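Local coordinates for protein putative protease (Parabacteroides distasonis ATCC 8503, PDB 3KD4) that is of unproven function but is probably an exported protease, built from beta-rich domains of uncharacterised families, at residues Ala399-Trp404 with His492-Pro497; Ser449-Lys454 with Tyr484-Ser489; Ile472-Gln477 with Arg488-Glu493. All blocks are in the same frame, centred on the assembly; numbering follows the deposited sequence.

Interaction 1 of 3, residues Ala399-Trp404 with His492-Pro497; sequences AGIDSW and HEWTNP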
loop_
_atom_site.group_PDB
_atom_site.type_symbol
_atom_site.label_atom_id
_atom_site.label_comp_id
_atom_site.label_asym_id
_atom_site.label_seq_id
_atom_site.Cartn_x
_atom_site.Cartn_y
_atom_site.Cartn_z
ATOM N N ALA A 399 6.364 -9.045 17.914
ATOM C CA ALA A 399 7.032 -8.261 16.892
ATOM C C ALA A 399 7.725 -9.172 15.885
ATOM O O ALA A 399 8.162 -10.271 16.217
ATOM C CB ALA A 399 8.042 -7.320 17.543
ATOM N N GLY A 400 7.825 -8.709 14.643
ATOM C CA GLY A 400 8.562 -9.431 13.628
ATOM C C GLY A 400 7.714 -10.451 12.891
ATOM O O GLY A 400 6.523 -10.217 12.648
ATOM N N ILE A 401 8.342 -11.576 12.523
ATOM C CA ILE A 401 7.718 -12.544 11.649
ATOM C C ILE A 401 6.431 -13.054 12.266
ATOM O O ILE A 401 5.497 -13.374 11.550
ATOM C CB ILE A 401 8.635 -13.758 11.346
ATOM C CG1 ILE A 401 9.852 -13.330 10.557
ATOM C CG2 ILE A 401 7.931 -14.742 10.468
ATOM C CD1 ILE A 401 10.918 -14.427 10.494
ATOM N N ASP A 402 6.383 -13.128 13.593
ATOM C CA ASP A 402 5.177 -13.623 14.276
ATOM C C ASP A 402 3.954 -12.747 14.061
ATOM O O ASP A 402 2.853 -13.222 14.267
ATOM C CB ASP A 402 5.414 -13.856 15.763
ATOM C CG ASP A 402 6.398 -15.002 16.027
ATOM O OD1 ASP A 402 6.108 -16.165 15.646
ATOM O OD2 ASP A 402 7.457 -14.733 16.633
ATOM N N SER A 403 4.141 -11.493 13.632
ATOM C CA SER A 403 3.028 -10.626 13.305
ATOM C C SER A 403 2.670 -10.641 11.786
ATOM O O SER A 403 1.712 -9.990 11.373
ATOM C CB SER A 403 3.352 -9.195 13.752
ATOM O OG SER A 403 4.379 -8.617 12.933
ATOM N N TRP A 404 3.415 -11.392 10.972
ATOM C CA TRP A 404 3.229 -11.351 9.520
ATOM C C TRP A 404 2.036 -12.155 9.002
ATOM O O TRP A 404 1.719 -12.103 7.811
ATOM C CB TRP A 404 4.486 -11.809 8.798
ATOM C CG TRP A 404 5.633 -10.901 8.896
ATOM C CD1 TRP A 404 5.678 -9.651 9.485
ATOM C CD2 TRP A 404 6.898 -11.100 8.293
ATOM N NE1 TRP A 404 6.920 -9.103 9.314
ATOM C CE2 TRP A 404 7.681 -9.962 8.570
ATOM C CE3 TRP A 404 7.452 -12.134 7.547
ATOM C CZ2 TRP A 404 9.000 -9.838 8.125
ATOM C CZ3 TRP A 404 8.756 -12.019 7.113
ATOM C CH2 TRP A 404 9.514 -10.877 7.391
ATOM N N HIS A 492 7.993 -21.779 8.592
ATOM C CA HIS A 492 7.299 -22.799 9.358
ATOM C C HIS A 492 8.135 -23.307 10.567
ATOM O O HIS A 492 7.601 -23.548 11.641
ATOM C CB HIS A 492 6.919 -23.934 8.409
ATOM C CG HIS A 492 6.336 -25.126 9.088
ATOM N ND1 HIS A 492 5.072 -25.115 9.644
ATOM C CD2 HIS A 492 6.819 -26.377 9.267
ATOM C CE1 HIS A 492 4.822 -26.299 10.175
ATOM N NE2 HIS A 492 5.860 -27.088 9.948
ATOM N N GLU A 493 9.444 -23.457 10.390
ATOM C CA GLU A 493 10.295 -23.889 11.512
ATOM C C GLU A 493 10.190 -22.881 12.642
ATOM O O GLU A 493 10.126 -23.259 13.823
ATOM C CB GLU A 493 11.750 -24.083 11.088
ATOM C CG GLU A 493 12.625 -24.705 12.210
ATOM C CD GLU A 493 13.156 -26.088 11.865
ATOM O OE1 GLU A 493 12.510 -26.816 11.104
ATOM O OE2 GLU A 493 14.246 -26.424 12.360
ATOM N N TRP A 494 10.106 -21.602 12.285
ATOM C CA TRP A 494 9.958 -20.547 13.275
ATOM C C TRP A 494 8.602 -20.563 13.983
ATOM O O TRP A 494 8.553 -20.452 15.209
ATOM C CB TRP A 494 10.201 -19.158 12.661
ATOM C CG TRP A 494 10.174 -18.100 13.684
ATOM C CD1 TRP A 494 9.156 -17.263 13.956
ATOM C CD2 TRP A 494 11.217 -17.785 14.609
ATOM N NE1 TRP A 494 9.478 -16.438 15.019
ATOM C CE2 TRP A 494 10.756 -16.726 15.419
ATOM C CE3 TRP A 494 12.497 -18.284 14.824
ATOM C CZ2 TRP A 494 11.539 -16.155 16.431
ATOM C CZ3 TRP A 494 13.294 -17.712 15.829
ATOM C CH2 TRP A 494 12.811 -16.653 16.611
ATOM N N THR A 495 7.519 -20.690 13.222
ATOM C CA THR A 495 6.175 -20.464 13.767
ATOM C C THR A 495 5.542 -21.726 14.361
ATOM O O THR A 495 4.667 -21.616 15.195
ATOM C CB THR A 495 5.198 -19.898 12.721
ATOM O OG1 THR A 495 5.089 -20.816 11.616
ATOM C CG2 THR A 495 5.681 -18.503 12.199
ATOM N N ASN A 496 5.955 -22.907 13.915
ATOM C CA ASN A 496 5.336 -24.180 14.390
ATOM C C ASN A 496 5.433 -24.265 15.914
ATOM O O ASN A 496 6.535 -24.300 16.455
ATOM C CB ASN A 496 6.062 -25.360 13.763
ATOM C CG ASN A 496 5.437 -26.690 14.098
ATOM O OD1 ASN A 496 4.258 -26.880 13.887
ATOM N ND2 ASN A 496 6.261 -27.660 14.545
ATOM N N PRO A 497 4.292 -24.251 16.614
ATOM C CA PRO A 497 4.278 -24.192 18.092
ATOM C C PRO A 497 5.043 -25.323 18.768
ATOM O O PRO A 497 5.641 -25.109 19.822
ATOM C CB PRO A 497 2.782 -24.308 18.446
ATOM C CG PRO A 497 2.046 -23.946 17.206
ATOM C CD PRO A 497 2.935 -24.293 16.039
HETATM O O HOH W 1 7.137 -18.363 17.284
#

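Interaction 2 of 3, residues Ser449-Lys454 with Tyr484-Ser489; sequences SKPFGK and YSDVRS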
loop_
_atom_site.group_PDB
_atom_site.type_symbol
_atom_site.label_atom_id
_atom_site.label_comp_id
_atom_site.label_asym_id
_atom_site.label_seq_id
_atom_site.Cartn_x
_atom_site.Cartn_y
_atom_site.Cartn_z
ATOM N N SER A 449 18.883 -24.870 7.432
ATOM C CA SER A 449 19.641 -23.922 6.653
ATOM C C SER A 449 19.274 -24.037 5.180
ATOM O O SER A 449 19.279 -25.131 4.608
ATOM C CB SER A 449 21.124 -24.193 6.854
ATOM O OG SER A 449 21.840 -23.069 6.421
ATOM N N LYS A 450 18.952 -22.912 4.565
ATOM C CA LYS A 450 18.494 -22.899 3.189
ATOM C C LYS A 450 19.236 -21.795 2.482
ATOM O O LYS A 450 19.931 -21.001 3.121
ATOM C CB LYS A 450 16.976 -22.639 3.122
ATOM C CG LYS A 450 16.113 -23.793 3.654
ATOM C CD LYS A 450 16.284 -25.107 2.915
ATOM C CE LYS A 450 15.438 -26.174 3.574
ATOM N NZ LYS A 450 15.562 -27.507 2.948
ATOM N N PRO A 451 19.097 -21.732 1.156
ATOM C CA PRO A 451 19.876 -20.724 0.441
ATOM C C PRO A 451 19.617 -19.273 0.879
ATOM O O PRO A 451 20.511 -18.468 0.781
ATOM C CB PRO A 451 19.458 -20.931 -1.019
ATOM C CG PRO A 451 18.993 -22.374 -1.093
ATOM C CD PRO A 451 18.397 -22.657 0.230
ATOM N N PHE A 452 18.439 -18.950 1.392
ATOM C CA PHE A 452 18.128 -17.543 1.662
ATOM C C PHE A 452 17.817 -17.288 3.129
ATOM O O PHE A 452 17.360 -16.209 3.491
ATOM C CB PHE A 452 17.017 -17.090 0.706
ATOM C CG PHE A 452 17.429 -17.148 -0.742
ATOM C CD1 PHE A 452 18.517 -16.378 -1.204
ATOM C CD2 PHE A 452 16.797 -18.012 -1.634
ATOM C CE1 PHE A 452 18.955 -16.463 -2.554
ATOM C CE2 PHE A 452 17.211 -18.104 -2.974
ATOM C CZ PHE A 452 18.286 -17.316 -3.435
ATOM N N GLY A 453 18.120 -18.258 3.996
ATOM C CA GLY A 453 17.986 -18.004 5.429
ATOM C C GLY A 453 18.296 -19.203 6.293
ATOM O O GLY A 453 18.754 -20.222 5.801
ATOM N N LYS A 454 18.023 -19.069 7.588
ATOM C CA LYS A 454 18.394 -20.106 8.550
ATOM C C LYS A 454 17.604 -19.879 9.820
ATOM O O LYS A 454 17.348 -18.746 10.188
ATOM C CB LYS A 454 19.913 -20.021 8.819
ATOM C CG LYS A 454 20.468 -20.989 9.866
ATOM C CD LYS A 454 21.970 -20.911 9.978
ATOM C CE LYS A 454 22.430 -19.669 10.734
ATOM N NZ LYS A 454 23.957 -19.704 10.981
ATOM N N TYR A 484 9.858 -21.169 -3.282
ATOM C CA TYR A 484 8.921 -20.969 -2.195
ATOM C C TYR A 484 9.023 -22.041 -1.114
ATOM O O TYR A 484 8.960 -21.729 0.074
ATOM C CB TYR A 484 7.525 -20.880 -2.766
ATOM C CG TYR A 484 6.403 -20.887 -1.768
ATOM C CD1 TYR A 484 6.121 -19.766 -0.989
ATOM C CD2 TYR A 484 5.608 -22.016 -1.603
ATOM C CE1 TYR A 484 5.059 -19.771 -0.056
ATOM C CE2 TYR A 484 4.551 -22.036 -0.679
ATOM C CZ TYR A 484 4.258 -20.912 0.069
ATOM O OH TYR A 484 3.206 -20.930 0.970
ATOM N N SER A 485 9.229 -23.294 -1.502
ATOM C CA SER A 485 9.265 -24.356 -0.501
ATOM C C SER A 485 10.387 -24.156 0.532
ATOM O O SER A 485 10.167 -24.340 1.734
ATOM C CB SER A 485 9.351 -25.719 -1.179
ATOM O OG SER A 485 8.092 -26.046 -1.740
ATOM N N ASP A 486 11.560 -23.739 0.073
ATOM C CA ASP A 486 12.673 -23.472 0.953
ATOM C C ASP A 486 12.406 -22.347 1.959
ATOM O O ASP A 486 12.777 -22.499 3.129
ATOM C CB ASP A 486 13.942 -23.157 0.155
ATOM C CG ASP A 486 14.520 -24.382 -0.537
ATOM O OD1 ASP A 486 14.153 -25.531 -0.174
ATOM O OD2 ASP A 486 15.343 -24.193 -1.465
ATOM N N VAL A 487 11.791 -21.233 1.551
ATOM C CA VAL A 487 11.530 -20.172 2.519
ATOM C C VAL A 487 10.337 -20.554 3.435
ATOM O O VAL A 487 10.305 -20.227 4.621
ATOM C CB VAL A 487 11.368 -18.767 1.874
ATOM C CG1 VAL A 487 10.197 -18.710 0.936
ATOM C CG2 VAL A 487 11.271 -17.673 2.989
ATOM N N ARG A 488 9.371 -21.274 2.879
ATOM C CA ARG A 488 8.253 -21.735 3.663
ATOM C C ARG A 488 8.731 -22.667 4.775
ATOM O O ARG A 488 8.256 -22.591 5.890
ATOM C CB ARG A 488 7.244 -22.436 2.780
ATOM C CG ARG A 488 6.067 -23.020 3.544
ATOM C CD ARG A 488 5.162 -23.627 2.546
ATOM N NE ARG A 488 4.034 -24.293 3.160
ATOM C CZ ARG A 488 3.935 -25.615 3.343
ATOM N NH1 ARG A 488 4.917 -26.448 2.980
ATOM N NH2 ARG A 488 2.830 -26.114 3.900
ATOM N N SER A 489 9.680 -23.534 4.482
ATOM C CA SER A 489 10.180 -24.423 5.529
ATOM C C SER A 489 10.886 -23.632 6.652
ATOM O O SER A 489 10.722 -23.960 7.804
ATOM C CB SER A 489 11.036 -25.544 4.931
ATOM O OG SER A 489 12.290 -25.057 4.505
HETATM O O HOH W 2 13.045 -27.075 1.753
#

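Interaction 3 of 3, residues Ile472-Gln477 with Arg488-Glu493; sequences IELNKQ and RSLIHE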
loop_
_atom_site.group_PDB
_atom_site.type_symbol
_atom_site.label_atom_id
_atom_site.label_comp_id
_atom_site.label_asym_id
_atom_site.label_seq_id
_atom_site.Cartn_x
_atom_site.Cartn_y
_atom_site.Cartn_z
ATOM N N ILE A 472 16.202 -16.582 13.738
ATOM C CA ILE A 472 15.823 -16.684 12.328
ATOM C C ILE A 472 16.434 -15.540 11.549
ATOM O O ILE A 472 16.468 -14.428 12.055
ATOM C CB ILE A 472 14.298 -16.742 12.125
ATOM C CG1 ILE A 472 13.958 -16.840 10.614
ATOM C CG2 ILE A 472 13.543 -15.569 12.842
ATOM C CD1 ILE A 472 12.501 -17.187 10.334
ATOM N N GLU A 473 16.952 -15.816 10.349
ATOM C CA GLU A 473 17.316 -14.753 9.430
ATOM C C GLU A 473 16.710 -15.071 8.078
ATOM O O GLU A 473 16.740 -16.228 7.633
ATOM C CB GLU A 473 18.824 -14.580 9.316
ATOM C CG GLU A 473 19.526 -15.812 8.803
ATOM C CD GLU A 473 21.042 -15.641 8.686
ATOM O OE1 GLU A 473 21.658 -15.012 9.588
ATOM O OE2 GLU A 473 21.605 -16.162 7.693
ATOM N N LEU A 474 16.100 -14.064 7.462
ATOM C CA LEU A 474 15.595 -14.190 6.134
ATOM C C LEU A 474 16.285 -13.098 5.310
ATOM O O LEU A 474 16.200 -11.902 5.634
ATOM C CB LEU A 474 14.062 -14.091 6.119
ATOM C CG LEU A 474 13.246 -15.151 6.853
ATOM C CD1 LEU A 474 11.721 -14.832 6.764
ATOM C CD2 LEU A 474 13.511 -16.578 6.330
ATOM N N ASN A 475 16.994 -13.522 4.263
ATOM C CA ASN A 475 17.916 -12.647 3.526
ATOM C C ASN A 475 17.523 -12.331 2.082
ATOM O O ASN A 475 18.303 -11.790 1.353
ATOM C CB ASN A 475 19.298 -13.265 3.525
ATOM C CG ASN A 475 19.803 -13.569 4.924
ATOM O OD1 ASN A 475 19.727 -12.720 5.828
ATOM N ND2 ASN A 475 20.340 -14.789 5.115
ATOM N N LYS A 476 16.318 -12.676 1.676
ATOM C CA LYS A 476 15.812 -12.366 0.331
ATOM C C LYS A 476 14.347 -11.976 0.537
ATOM O O LYS A 476 13.701 -12.472 1.441
ATOM C CB LYS A 476 15.966 -13.595 -0.576
ATOM C CG LYS A 476 15.525 -13.432 -2.000
ATOM C CD LYS A 476 15.941 -14.667 -2.816
ATOM C CE LYS A 476 15.298 -14.781 -4.206
ATOM N NZ LYS A 476 15.188 -13.482 -4.955
ATOM N N GLN A 477 13.840 -11.068 -0.295
ATOM C CA GLN A 477 12.494 -10.541 -0.173
ATOM C C GLN A 477 11.447 -11.213 -1.054
ATOM O O GLN A 477 10.297 -11.292 -0.665
ATOM C CB GLN A 477 12.497 -9.078 -0.586
ATOM C CG GLN A 477 13.102 -8.180 0.398
ATOM C CD GLN A 477 13.301 -6.813 -0.150
ATOM O OE1 GLN A 477 12.602 -5.888 0.270
ATOM N NE2 GLN A 477 14.257 -6.662 -1.125
ATOM N N ARG A 488 9.371 -21.274 2.879
ATOM C CA ARG A 488 8.253 -21.735 3.663
ATOM C C ARG A 488 8.731 -22.667 4.775
ATOM O O ARG A 488 8.256 -22.591 5.890
ATOM C CB ARG A 488 7.244 -22.436 2.780
ATOM C CG ARG A 488 6.067 -23.020 3.544
ATOM C CD ARG A 488 5.162 -23.627 2.546
ATOM N NE ARG A 488 4.034 -24.293 3.160
ATOM C CZ ARG A 488 3.935 -25.615 3.343
ATOM N NH1 ARG A 488 4.917 -26.448 2.980
ATOM N NH2 ARG A 488 2.830 -26.114 3.900
ATOM N N SER A 489 9.680 -23.534 4.482
ATOM C CA SER A 489 10.180 -24.423 5.529
ATOM C C SER A 489 10.886 -23.632 6.652
ATOM O O SER A 489 10.722 -23.960 7.804
ATOM C CB SER A 489 11.036 -25.544 4.931
ATOM O OG SER A 489 12.290 -25.057 4.505
ATOM N N LEU A 490 11.564 -22.524 6.324
ATOM C CA LEU A 490 12.162 -21.668 7.342
ATOM C C LEU A 490 11.104 -21.032 8.204
ATOM O O LEU A 490 11.177 -21.068 9.458
ATOM C CB LEU A 490 13.048 -20.570 6.708
ATOM C CG LEU A 490 14.266 -21.019 5.893
ATOM C CD1 LEU A 490 15.015 -19.815 5.225
ATOM C CD2 LEU A 490 15.250 -21.835 6.762
ATOM N N ILE A 491 10.106 -20.434 7.539
ATOM C CA ILE A 491 9.079 -19.670 8.248
ATOM C C ILE A 491 8.302 -20.626 9.141
ATOM O O ILE A 491 8.010 -20.337 10.303
ATOM C CB ILE A 491 8.120 -18.892 7.277
ATOM C CG1 ILE A 491 8.905 -17.787 6.571
ATOM C CG2 ILE A 491 6.929 -18.327 8.052
ATOM C CD1 ILE A 491 8.272 -17.312 5.213
ATOM N N HIS A 492 7.993 -21.779 8.592
ATOM C CA HIS A 492 7.299 -22.799 9.358
ATOM C C HIS A 492 8.135 -23.307 10.567
ATOM O O HIS A 492 7.601 -23.548 11.641
ATOM C CB HIS A 492 6.919 -23.934 8.409
ATOM C CG HIS A 492 6.336 -25.126 9.088
ATOM N ND1 HIS A 492 5.072 -25.115 9.644
ATOM C CD2 HIS A 492 6.819 -26.377 9.267
ATOM C CE1 HIS A 492 4.822 -26.299 10.175
ATOM N NE2 HIS A 492 5.860 -27.088 9.948
ATOM N N GLU A 493 9.444 -23.457 10.390
ATOM C CA GLU A 493 10.295 -23.889 11.512
ATOM C C GLU A 493 10.190 -22.881 12.642
ATOM O O GLU A 493 10.126 -23.259 13.823
ATOM C CB GLU A 493 11.750 -24.083 11.088
ATOM C CG GLU A 493 12.625 -24.705 12.210
ATOM C CD GLU A 493 13.156 -26.088 11.865
ATOM O OE1 GLU A 493 12.510 -26.816 11.104
ATOM O OE2 GLU A 493 14.246 -26.424 12.360
#

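Interaction 1 of 3, residues Ala399-Trp404 with His492-Pro497
Trp494, on the last turn of helix 481-495, sends its indole N-H to the carboxylate of Asp402. NE1 of Trp494 lies 3.1 Å from OD2 of Asp402, and the bond is nearly straight at 164°. The acceptor sits at the indole edge, close to the ring plane, whereas the donor comes in from above the carboxylate plane. With CG of Trp494 anti to its backbone N (chi1 -175°), the indole reaches out from the helix to the short 3-10 turn 401-403.

A water adds a second, indirect link. It lies 2.9 Å from OD1 of Asp402 and 3.3 Å from the carbonyl O of Trp494, bridging the two; that carbonyl also accepts from Arg470.

Apolar contact is looser: CB of Ile401 comes within 4.4 Å of CD1 of Trp494. Both Ile401 and Trp494 also rest on Ile472 of the sheet below. The methyl CG2 of Thr495 is a van der Waals neighbour of the carboxylate, 4.2 Å from OD1 of Asp402.

Just ahead of the 3-10 turn, Gly400 O takes two bonds from Ser403, one from N and one from OG at 2.7 Å, so the turn that carries Asp402 is fastened at its start. Arg470 makes a cation-pi contact with Trp494. The buried indole thus has its N-H satisfied by a carboxylate, while Arg470 holds both the ring and the carbonyl O of the same residue.

Interaction 2 of 3, residues Ser449-Lys454 with Tyr484-Ser489
Lys450 lays its aliphatic chain across the side chain of Asp486, roughly at right angles. The chain bends at chi2 (-60°) and beyond that runs extended to NZ. CG of Lys450 meets the carbonyl O of Asp486 at 3.6 Å, CD lies 3.8 Å from OD1 of Asp486, and CE comes to 3.5 Å from OG of Ser489. Asp486 has its CG anti to its own carbonyl carbon (chi1 -72°). The ammonium ends with NZ 4.0 Å from OD1 of Asp486, a long salt bridge, and a water bridges the two groups: it accepts from NZ at 2.8 Å and donates to OD1 at 2.7 Å.

Lys450 opens the type I turn 450-453 of a beta hairpin joining strands 446-450 and 453-462, and the contact seats this hairpin end on helix 481-495, near the edge of the five-stranded sheet. Pro451 rests against the other carboxylate oxygen, its CD lying 3.8 Å from OD2 of Asp486 as the two side chains cross.

On the helix, Ser489 holds its hydroxyl between the backbone N and the carbonyl carbon (chi1 73°). There OG turns back and donates to the Asp486 carbonyl O at 2.9 Å, from above the carbonyl plane.

Interaction 3 of 3, residues Ile472-Gln477 with Arg488-Glu493
Leu474 points from strand 465-474 at the helix, where it meets both Leu490 and Ile491. Its CB leads to CG, placed anti to the carbonyl carbon (chi1 -63°); the chain forks at CG, and its two methyls make the contact. CD2 takes the Leu490 side: it lies 3.7 Å from CD1 of Leu490 and 4.0 Å from CB of the same residue, so it touches both the root and one branch of that leucine. The two leucines slide past each other in opposite directions, a side-by-side fit of their branches. CD1 of Leu474 goes to Ile491, where it stands 4.1 Å from CG1, and here the side chains cross at about a right angle. The same CD1 also packs against Ile401 and Trp404, both from the loop before strand 417-418.

This is helix-on-sheet packing: the end of helix 481-495 lies over one face of a five-stranded mixed sheet in the DUF3858 region. The helix segment and strand 472-474 run close to antiparallel, at 151°, with their axes 9.6 Å apart. The chain turns back through residues 475-480, which include the short strand 478-479, to place the helix over strand 465-474.

Two residues earlier on the strand, Ile472 faces the helix as well. Its CG1 is anti to the backbone N, and the chain continues extended to CD1, which ends 4.2 Å from the carbonyl O of Leu490. Val455 of the adjoining strand also touches Ile472. Glu473, between the two, points away from the helix, and its OE2 accepts a bond from ND2 of Asn475 at 3.2 Å.

From the N terminus, the chain first passes the loop 399-404, then strand 423-433, the hairpin 446-462 and strand 465-474, before helix 481-495 returns across the sheet, beside loop 399-404. Interaction 1 closes the longest loop, 399-404 to 492-497, and interaction 2 is nested within it. Interaction 3 closes the shortest, from the strand end back to the helix, and ends on the same helix as the others. Interactions 2 and 3 share Arg488 and Ser489, and their strands are neighbours in one sheet, bonded at Phe452 with Asn475. Interactions 1 and 3 share His492 and Glu493 and adjoin through their side chains.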